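PDB 3S9X: ASCH domain from Vibrio cholerae TMA 21, which is of unknown function but, as a PUA-like ASCH domain, may bind RNA or another nucleic acid. Local coordinates for residues A[74-79]-A[96-101]; A[49-54]-A[154-159]. All coordinates share one frame; numbering follows the deposited sequence. Where two conformers were deposited one is given.

In the fold
The chain begins with helices 8-19 and 23-27 and then enters the mixed sheet at strand 32-35. Helix 41-52 carries the first half of contact 2. Strand 58-62 and helix 64-67 follow, and the loop after them supplies residues 74-79. Contact 1 joins this loop to strand 89-102 and closes a short excursion through strand 79-83. Contact 2 closes much later, when strand 148-158 brings residues 154-159 to the end of helix 41-52. The excursion of contact 1 therefore lies wholly within that of contact 2. Strands 89-102 and 148-158 are neighbours in the sheet, and T96 packs on K155 between the two contacts.

Contact 1: A[74-79]-A[96-101]; sequences PQVGHL and TSVSKC
V98 packs on P74 and, more loosely, on V76. P74 and V98 approach at a slant. The ring atom CG of P74 lies 3.9 Å from CG1 of V98. V98 has CG1 anti to its backbone N (chi1 179°), which leaves CG2 beside that N. CG1 comes closest to the proline ring, and CG2 closest to the carbonyl O of P74, at 3.6 Å. CG2 of V76 is 4.4 Å from CG2 of V98, a looser touch.

Other contacts are between methyl groups and strand backbone. CG2 of V76 lies 3.7 Å from the carbonyl O of T96 and 3.7 Å from CA of S97. CG2 makes the closer contacts; CG1 of V76 also lies near the carbonyl O of T96. Both methyls therefore rest on the backbone at the start of 96-101. The first side-chain bonds of T96 and S97 point away from the loop. Both residues face H153 on the next strand, in a classic beta bulge.

The polar part lies inside the loop. Q75 to H78 form a type II beta turn, closed by H78 N to Q75 O at 3.1 Å. V76 and G77 are its central residues. G77 takes a positive phi (90°), as is usual for the third residue of a type II turn. The turn is pinned from outside the two segments too: the backbones of G77 and H78 bond to I95, and the H78 imidazole bonds through both nitrogens to S31 and S33.

This is a surface contact between the loop entering strand 79-83 and strand 89-102. V98 also touches V150, P74 touches E152 on strand 148-158, and L79 packs on L14 and Y17 of helix 8-19.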
ATOM      1  N   PRO A  74       1.912   4.260  -8.651  1.00 15.28           N
ATOM      2  CA  PRO A  74       1.463   2.871  -8.560  1.00 14.13           C
ATOM      3  C   PRO A  74       0.703   2.455  -9.815  1.00 12.91           C
ATOM      4  O   PRO A  74       0.028   3.293 -10.411  1.00 14.39           O
ATOM      5  CB  PRO A  74       0.591   2.865  -7.334  1.00 15.05           C
ATOM      6  CG  PRO A  74       0.032   4.130  -7.271  1.00 15.68           C
ATOM      7  CD  PRO A  74       1.201   5.107  -7.697  1.00 15.80           C
ATOM      8  N   GLN A  75       0.835   1.191 -10.190  1.00 13.24           N
ATOM      9  CA  GLN A  75       0.239   0.646 -11.392  1.00 13.33           C
ATOM     10  C   GLN A  75      -0.666  -0.525 -11.069  1.00 11.14           C
ATOM     11  O   GLN A  75      -0.320  -1.410 -10.280  1.00 10.80           O
ATOM     12  CB  GLN A  75       1.322  -0.016 -12.313  1.00 17.64           C
ATOM     13  CG  GLN A  75       2.097   0.756 -13.142  1.00 22.49           C
ATOM     14  CD  GLN A  75       3.311   0.027 -13.684  1.00 16.96           C
ATOM     15  OE1 GLN A  75       3.340  -1.235 -14.012  1.00 14.59           O
ATOM     16  NE2 GLN A  75       4.355   0.810 -13.853  1.00 25.31           N
ATOM     17  N   VAL A  76      -1.810  -0.575 -11.735  1.00 11.66           N
ATOM     18  CA  VAL A  76      -2.621  -1.755 -11.783  1.00 10.31           C
ATOM     19  C   VAL A  76      -1.778  -2.964 -12.160  1.00 10.83           C
ATOM     20  O   VAL A  76      -0.958  -2.868 -13.087  1.00 12.09           O
ATOM     21  CB  VAL A  76      -3.878  -1.567 -12.665  1.00 11.83           C
ATOM     22  CG1 VAL A  76      -4.630  -2.834 -12.892  1.00 13.10           C
ATOM     23  CG2 VAL A  76      -4.796  -0.464 -12.061  1.00 14.81           C
ATOM     24  N   GLY A  77      -1.959  -4.069 -11.435  1.00  9.92           N
ATOM     25  CA  GLY A  77      -1.244  -5.301 -11.712  1.00  8.73           C
ATOM     26  C   GLY A  77       0.088  -5.444 -10.967  1.00  9.91           C
ATOM     27  O   GLY A  77       0.726  -6.536 -10.961  1.00 10.23           O
ATOM     28  N   HIS A  78       0.565  -4.378 -10.306  1.00  9.05           N
ATOM     29  CA  HIS A  78       1.705  -4.478  -9.425  1.00  8.25           C
ATOM     30  C   HIS A  78       1.485  -5.542  -8.327  1.00  7.44           C
ATOM     31  O   HIS A  78       0.418  -5.556  -7.723  1.00  8.97           O
ATOM     32  CB  HIS A  78       1.937  -3.094  -8.776  1.00  9.69           C
ATOM     33  CG  HIS A  78       3.099  -3.069  -7.843  1.00  9.26           C
ATOM     34  ND1 HIS A  78       4.398  -2.833  -8.259  1.00 10.05           N
ATOM     35  CD2 HIS A  78       3.162  -3.139  -6.489  1.00  8.48           C
ATOM     36  CE1 HIS A  78       5.195  -2.820  -7.207  1.00  8.94           C
ATOM     37  NE2 HIS A  78       4.470  -2.986  -6.114  1.00  9.71           N
ATOM     38  N   LEU A  79       2.542  -6.277  -8.006  1.00  8.05           N
ATOM     39  CA  LEU A  79       2.547  -7.162  -6.868  1.00  7.93           C
ATOM     40  C   LEU A  79       3.487  -6.624  -5.777  1.00  7.78           C
ATOM     41  O   LEU A  79       4.622  -6.298  -6.017  1.00  9.55           O
ATOM     42  CB  LEU A  79       3.093  -8.548  -7.258  1.00  7.29           C
ATOM     43  CG  LEU A  79       2.234  -9.351  -8.213  1.00  9.55           C
ATOM     44  CD1 LEU A  79       2.961 -10.652  -8.614  1.00 10.54           C
ATOM     45  CD2 LEU A  79       0.895  -9.691  -7.553  1.00 10.35           C
ATOM     46  N   THR A  96      -5.394  -3.356  -7.967  1.00  9.65           N
ATOM     47  CA  THR A  96      -6.536  -3.522  -8.837  1.00 11.01           C
ATOM     48  C   THR A  96      -7.081  -2.190  -9.400  1.00 10.13           C
ATOM     49  O   THR A  96      -7.667  -2.206 -10.465  1.00 11.24           O
ATOM     50  CB  THR A  96      -7.694  -4.302  -8.143  1.00 12.23           C
ATOM     51  OG1 THR A  96      -8.018  -3.549  -7.008  1.00 13.02           O
ATOM     52  CG2 THR A  96      -7.251  -5.748  -7.758  1.00 13.44           C
ATOM     53  N   SER A  97      -6.767  -1.057  -8.779  1.00 10.49           N
ATOM     54  CA  SER A  97      -7.164   0.247  -9.280  1.00 11.07           C
ATOM     55  C   SER A  97      -6.360   1.338  -8.659  1.00 10.37           C
ATOM     56  O   SER A  97      -5.863   1.188  -7.540  1.00 10.48           O
ATOM     57  CB  SER A  97      -8.647   0.523  -9.050  1.00 11.97           C
ATOM     58  OG  SER A  97      -8.973   0.720  -7.721  1.00 15.40           O
ATOM     59  N   VAL A  98      -6.222   2.437  -9.371  1.00 10.85           N
ATOM     60  CA  VAL A  98      -5.482   3.647  -8.946  1.00 10.88           C
ATOM     61  C   VAL A  98      -6.290   4.870  -9.380  1.00 10.88           C
ATOM     62  O   VAL A  98      -6.819   4.922 -10.498  1.00 12.50           O
ATOM     63  CB  VAL A  98      -4.085   3.683  -9.541  1.00 11.94           C
ATOM     64  CG1 VAL A  98      -3.335   4.950  -9.120  1.00 13.18           C
ATOM     65  CG2 VAL A  98      -3.286   2.490  -9.154  1.00 12.79           C
ATOM     66  N   SER A  99      -6.494   5.803  -8.461  1.00 11.36           N
ATOM     67  CA  SER A  99      -7.193   7.055  -8.790  1.00 11.83           C
ATOM     68  C   SER A  99      -6.756   8.138  -7.820  1.00  9.80           C
ATOM     69  O   SER A  99      -5.881   7.890  -6.990  1.00 12.05           O
ATOM     70  CB  SER A  99      -8.712   6.847  -8.696  1.00 13.47           C
ATOM     71  OG  SER A  99      -9.130   6.749  -7.350  1.00 19.17           O
ATOM     72  N   LYS A 100      -7.307   9.340  -8.018  1.00 11.77           N
ATOM     73  CA  LYS A 100      -6.958  10.477  -7.143  1.00 12.38           C
ATOM     74  C   LYS A 100      -8.176  11.135  -6.507  1.00 12.10           C
ATOM     75  O   LYS A 100      -9.244  11.155  -7.130  1.00 14.74           O
ATOM     76  CB  LYS A 100      -6.181  11.562  -7.891  1.00 13.95           C
ATOM     77  CG  LYS A 100      -4.931  11.065  -8.565  1.00 14.70           C
ATOM     78  CD  LYS A 100      -4.187  12.134  -9.287  1.00 17.74           C
ATOM     79  CE  LYS A 100      -2.994  11.632 -10.015  1.00 19.17           C
ATOM     80  NZ  LYS A 100      -3.345  10.868 -11.267  1.00 20.86           N
ATOM     81  N   CYS A 101      -7.997  11.646  -5.299  1.00 10.95           N
ATOM     82  CA  CYS A 101      -9.049  12.504  -4.689  0.50 10.30           C
ATOM     83  C   CYS A 101      -8.410  13.359  -3.644  1.00 11.09           C
ATOM     84  O   CYS A 101      -7.338  13.065  -3.163  1.00 12.51           O
ATOM     85  CB  CYS A 101     -10.245  11.773  -3.999  0.50  9.58           C
ATOM     86  SG  CYS A 101      -9.794  11.036  -2.354  0.50  9.78           S
TER

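Contact 2: A[49-54]-A[154-159]; sequences DLILRG and FKVVYH
I51 has CG2 anti to its backbone N and CG1 beside it (chi1 -65°). CG2 sits between F154 and V156, and the CG1-CD1 arm reaches the F154 ring. F154 places its ring between its own backbone N and carbonyl carbon (chi1 53°), which swings it to the helix although its first side-chain bond does not aim there. The arrangement is a helix end packed on a strand of the mixed sheet, within the PUA-like fold expected of an ASCH domain.

I51 and F154 cross at about a right angle. CG2 of I51 is 4.1 Å from CE1 of F154, and CD1 of I51 is near CZ at 4.2 Å. The same CG2 also touches CG2 of V156 at 3.9 Å. I51 is buried. It extends beyond this strand to C91 and I93 on strand 89-102, V82 on strand 79-83 and F37. F154 likewise packs on I93.

V157 and Y158 both face I92 in a classic beta bulge. The first side-chain bonds of V156 before it and H159 after it both point toward the helix. The C-terminal H159 receives L52, whose CD1 presses on CB of H159 at 3.4 Å. The two side chains cross at about a right angle, and CD1 also lies beside the first ring carbon.

The helix ends in a Schellman motif, with G54 at positive phi. On the side away from the strand, NE of R53 makes a salt bridge to OD2 of D49 at 2.9 Å. OD2 lies close to the guanidinium plane of R53, but NE meets it from above the carboxylate plane.

The carbonyl O of I51 accepts N of G54 at 3.0 Å. CG2 of V156 packs tightly against the same oxygen, at 3.2 Å.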
ATOM      1  N   ASP A  49      -1.768  -7.883   8.971  1.00  8.18           N
ATOM      2  CA  ASP A  49      -2.776  -8.851   9.310  1.00  8.89           C
ATOM      3  C   ASP A  49      -4.162  -8.473   8.792  1.00  8.17           C
ATOM      4  O   ASP A  49      -4.906  -9.347   8.358  1.00  8.79           O
ATOM      5  CB  ASP A  49      -2.838  -9.042  10.855  1.00  9.82           C
ATOM      6  CG  ASP A  49      -3.553 -10.276  11.225  1.00 10.63           C
ATOM      7  OD1 ASP A  49      -3.090 -11.362  10.876  1.00 15.81           O
ATOM      8  OD2 ASP A  49      -4.597 -10.136  11.865  1.00 14.83           O
ATOM      9  N   LEU A  50      -4.520  -7.203   8.829  1.00  8.60           N
ATOM     10  CA  LEU A  50      -5.771  -6.750   8.234  1.00  8.41           C
ATOM     11  C   LEU A  50      -5.778  -7.049   6.771  1.00  8.02           C
ATOM     12  O   LEU A  50      -6.816  -7.434   6.191  1.00  9.66           O
ATOM     13  CB  LEU A  50      -5.956  -5.237   8.451  1.00  8.40           C
ATOM     14  CG  LEU A  50      -6.323  -4.761   9.828  1.00  9.23           C
ATOM     15  CD1 LEU A  50      -6.196  -3.248   9.861  1.00 10.12           C
ATOM     16  CD2 LEU A  50      -7.736  -5.234  10.285  1.00 11.27           C
ATOM     17  N   ILE A  51      -4.632  -6.821   6.091  1.00  8.27           N
ATOM     18  CA  ILE A  51      -4.591  -7.087   4.642  1.00  8.38           C
ATOM     19  C   ILE A  51      -4.751  -8.594   4.390  1.00  7.66           C
ATOM     20  O   ILE A  51      -5.555  -9.033   3.581  1.00  8.20           O
ATOM     21  CB  ILE A  51      -3.299  -6.590   3.985  1.00  8.23           C
ATOM     22  CG1 ILE A  51      -3.238  -5.044   4.081  1.00  7.32           C
ATOM     23  CG2 ILE A  51      -3.116  -7.068   2.565  1.00  8.79           C
ATOM     24  CD1 ILE A  51      -1.926  -4.383   3.745  1.00 10.01           C
ATOM     25  N   LEU A  52      -3.990  -9.395   5.129  1.00  8.53           N
ATOM     26  CA  LEU A  52      -4.049 -10.862   5.076  1.00  9.58           C
ATOM     27  C   LEU A  52      -5.488 -11.343   5.084  1.00  9.94           C
ATOM     28  O   LEU A  52      -5.897 -12.227   4.329  1.00 11.44           O
ATOM     29  CB  LEU A  52      -3.200 -11.501   6.184  1.00  9.94           C
ATOM     30  CG  LEU A  52      -3.270 -13.021   6.370  1.00  9.40           C
ATOM     31  CD1 LEU A  52      -2.616 -13.724   5.149  1.00 10.16           C
ATOM     32  CD2 LEU A  52      -2.573 -13.406   7.672  1.00 11.27           C
ATOM     33  N   ARG A  53      -6.234 -10.822   6.064  1.00  9.67           N
ATOM     34  CA  ARG A  53      -7.606 -11.255   6.375  1.00 10.52           C
ATOM     35  C   ARG A  53      -8.679 -10.618   5.479  1.00 10.01           C
ATOM     36  O   ARG A  53      -9.893 -10.885   5.702  1.00 13.76           O
ATOM     37  CB  ARG A  53      -7.919 -11.113   7.827  1.00 12.92           C
ATOM     38  CG  ARG A  53      -7.015 -11.987   8.707  1.00 14.35           C
ATOM     39  CD  ARG A  53      -7.400 -12.051  10.115  1.00 14.59           C
ATOM     40  NE  ARG A  53      -7.223 -10.771  10.721  1.00 17.40           N
ATOM     41  CZ  ARG A  53      -8.143  -9.880  11.004  1.00 19.81           C
ATOM     42  NH1 ARG A  53      -7.783  -8.700  11.544  1.00 24.51           N
ATOM     43  NH2 ARG A  53      -9.391 -10.120  10.701  1.00 21.56           N
ATOM     44  N   GLY A  54      -8.285  -9.753   4.535  1.00 10.68           N
ATOM     45  CA  GLY A  54      -9.252  -9.118   3.670  1.00 11.28           C
ATOM     46  C   GLY A  54      -9.986  -7.934   4.250  1.00 11.27           C
ATOM     47  O   GLY A  54     -10.954  -7.458   3.659  1.00 11.44           O
ATOM     48  N   PHE A 154      -6.521  -2.980  -3.786  1.00  8.38           N
ATOM     49  CA  PHE A 154      -5.734  -4.166  -4.009  1.00  8.04           C
ATOM     50  C   PHE A 154      -6.465  -5.414  -3.422  1.00  7.82           C
ATOM     51  O   PHE A 154      -7.405  -5.270  -2.646  1.00  9.67           O
ATOM     52  CB  PHE A 154      -4.295  -4.014  -3.480  1.00  8.60           C
ATOM     53  CG  PHE A 154      -4.238  -3.582  -2.049  1.00  8.94           C
ATOM     54  CD1 PHE A 154      -4.570  -4.408  -1.001  1.00  9.36           C
ATOM     55  CD2 PHE A 154      -3.872  -2.263  -1.743  1.00  8.64           C
ATOM     56  CE1 PHE A 154      -4.452  -3.943   0.334  1.00  8.84           C
ATOM     57  CE2 PHE A 154      -3.798  -1.813  -0.448  1.00  9.95           C
ATOM     58  CZ  PHE A 154      -4.065  -2.684   0.594  1.00 10.60           C
ATOM     59  N   LYS A 155      -5.926  -6.567  -3.803  1.00  8.27           N
ATOM     60  CA  LYS A 155      -6.457  -7.840  -3.370  1.00  9.01           C
ATOM     61  C   LYS A 155      -5.324  -8.759  -3.000  1.00  8.35           C
ATOM     62  O   LYS A 155      -4.271  -8.714  -3.627  1.00  8.52           O
ATOM     63  CB  LYS A 155      -7.328  -8.467  -4.428  1.00 10.15           C
ATOM     64  CG  LYS A 155      -6.607  -8.901  -5.663  1.00 11.56           C
ATOM     65  CD  LYS A 155      -7.456  -9.481  -6.788  1.00 16.12           C
ATOM     66  CE  LYS A 155      -6.671  -9.855  -8.021  1.00 18.19           C
ATOM     67  NZ  LYS A 155      -7.563 -10.359  -9.124  1.00 26.96           N
ATOM     68  N   VAL A 156      -5.536  -9.646  -2.026  1.00  8.44           N
ATOM     69  CA  VAL A 156      -4.598 -10.684  -1.685  1.00  7.27           C
ATOM     70  C   VAL A 156      -4.606 -11.743  -2.800  1.00  8.06           C
ATOM     71  O   VAL A 156      -5.684 -12.221  -3.121  1.00 10.64           O
ATOM     72  CB  VAL A 156      -4.862 -11.289  -0.303  1.00  8.63           C
ATOM     73  CG1 VAL A 156      -3.973 -12.469  -0.068  1.00  9.48           C
ATOM     74  CG2 VAL A 156      -4.616 -10.217   0.779  1.00 11.50           C
ATOM     75  N   VAL A 157      -3.415 -12.149  -3.280  1.00  8.19           N
ATOM     76  CA  VAL A 157      -3.260 -13.252  -4.205  1.00  8.43           C
ATOM     77  C   VAL A 157      -2.470 -14.428  -3.646  1.00  8.78           C
ATOM     78  O   VAL A 157      -2.438 -15.500  -4.246  1.00 10.06           O
ATOM     79  CB  VAL A 157      -2.662 -12.756  -5.565  1.00  8.79           C
ATOM     80  CG1 VAL A 157      -3.615 -11.715  -6.210  1.00 10.99           C
ATOM     81  CG2 VAL A 157      -1.213 -12.241  -5.438  1.00 10.61           C
ATOM     82  N   TYR A 158      -1.798 -14.244  -2.515  1.00  8.56           N
ATOM     83  CA  TYR A 158      -1.020 -15.345  -1.924  1.00  8.28           C
ATOM     84  C   TYR A 158      -0.769 -15.088  -0.451  1.00  8.25           C
ATOM     85  O   TYR A 158      -0.577 -13.963  -0.046  1.00  8.16           O
ATOM     86  CB  TYR A 158       0.331 -15.492  -2.658  1.00  8.54           C
ATOM     87  CG  TYR A 158       1.081 -16.785  -2.336  1.00  8.72           C
ATOM     88  CD1 TYR A 158       0.668 -17.969  -2.896  1.00  9.52           C
ATOM     89  CD2 TYR A 158       2.149 -16.819  -1.526  1.00 10.39           C
ATOM     90  CE1 TYR A 158       1.291 -19.150  -2.643  1.00 12.25           C
ATOM     91  CE2 TYR A 158       2.771 -17.993  -1.211  1.00 11.82           C
ATOM     92  CZ  TYR A 158       2.348 -19.168  -1.798  1.00 12.66           C
ATOM     93  OH  TYR A 158       2.998 -20.343  -1.504  1.00 17.98           O
ATOM     94  N   HIS A 159      -0.643 -16.160   0.309  1.00  8.36           N
ATOM     95  CA  HIS A 159      -0.184 -16.109   1.687  1.00  8.18           C
ATOM     96  C   HIS A 159       0.269 -17.486   2.135  1.00  9.28           C
ATOM     97  O   HIS A 159       0.991 -17.634   3.107  1.00 12.77           O
ATOM     98  CB  HIS A 159      -1.222 -15.525   2.595  1.00 10.07           C
ATOM     99  CG  HIS A 159      -2.428 -16.368   2.729  1.00  9.91           C
ATOM    100  ND1 HIS A 159      -3.502 -16.400   1.863  1.00 15.75           N
ATOM    101  CD2 HIS A 159      -2.733 -17.235   3.730  1.00  8.46           C
ATOM    102  CE1 HIS A 159      -4.422 -17.260   2.332  1.00 12.34           C
ATOM    103  NE2 HIS A 159      -3.934 -17.816   3.420  1.00 16.04           N
ATOM    104  OXT HIS A 159      -0.194 -18.470   1.531  1.00 11.78           O
TER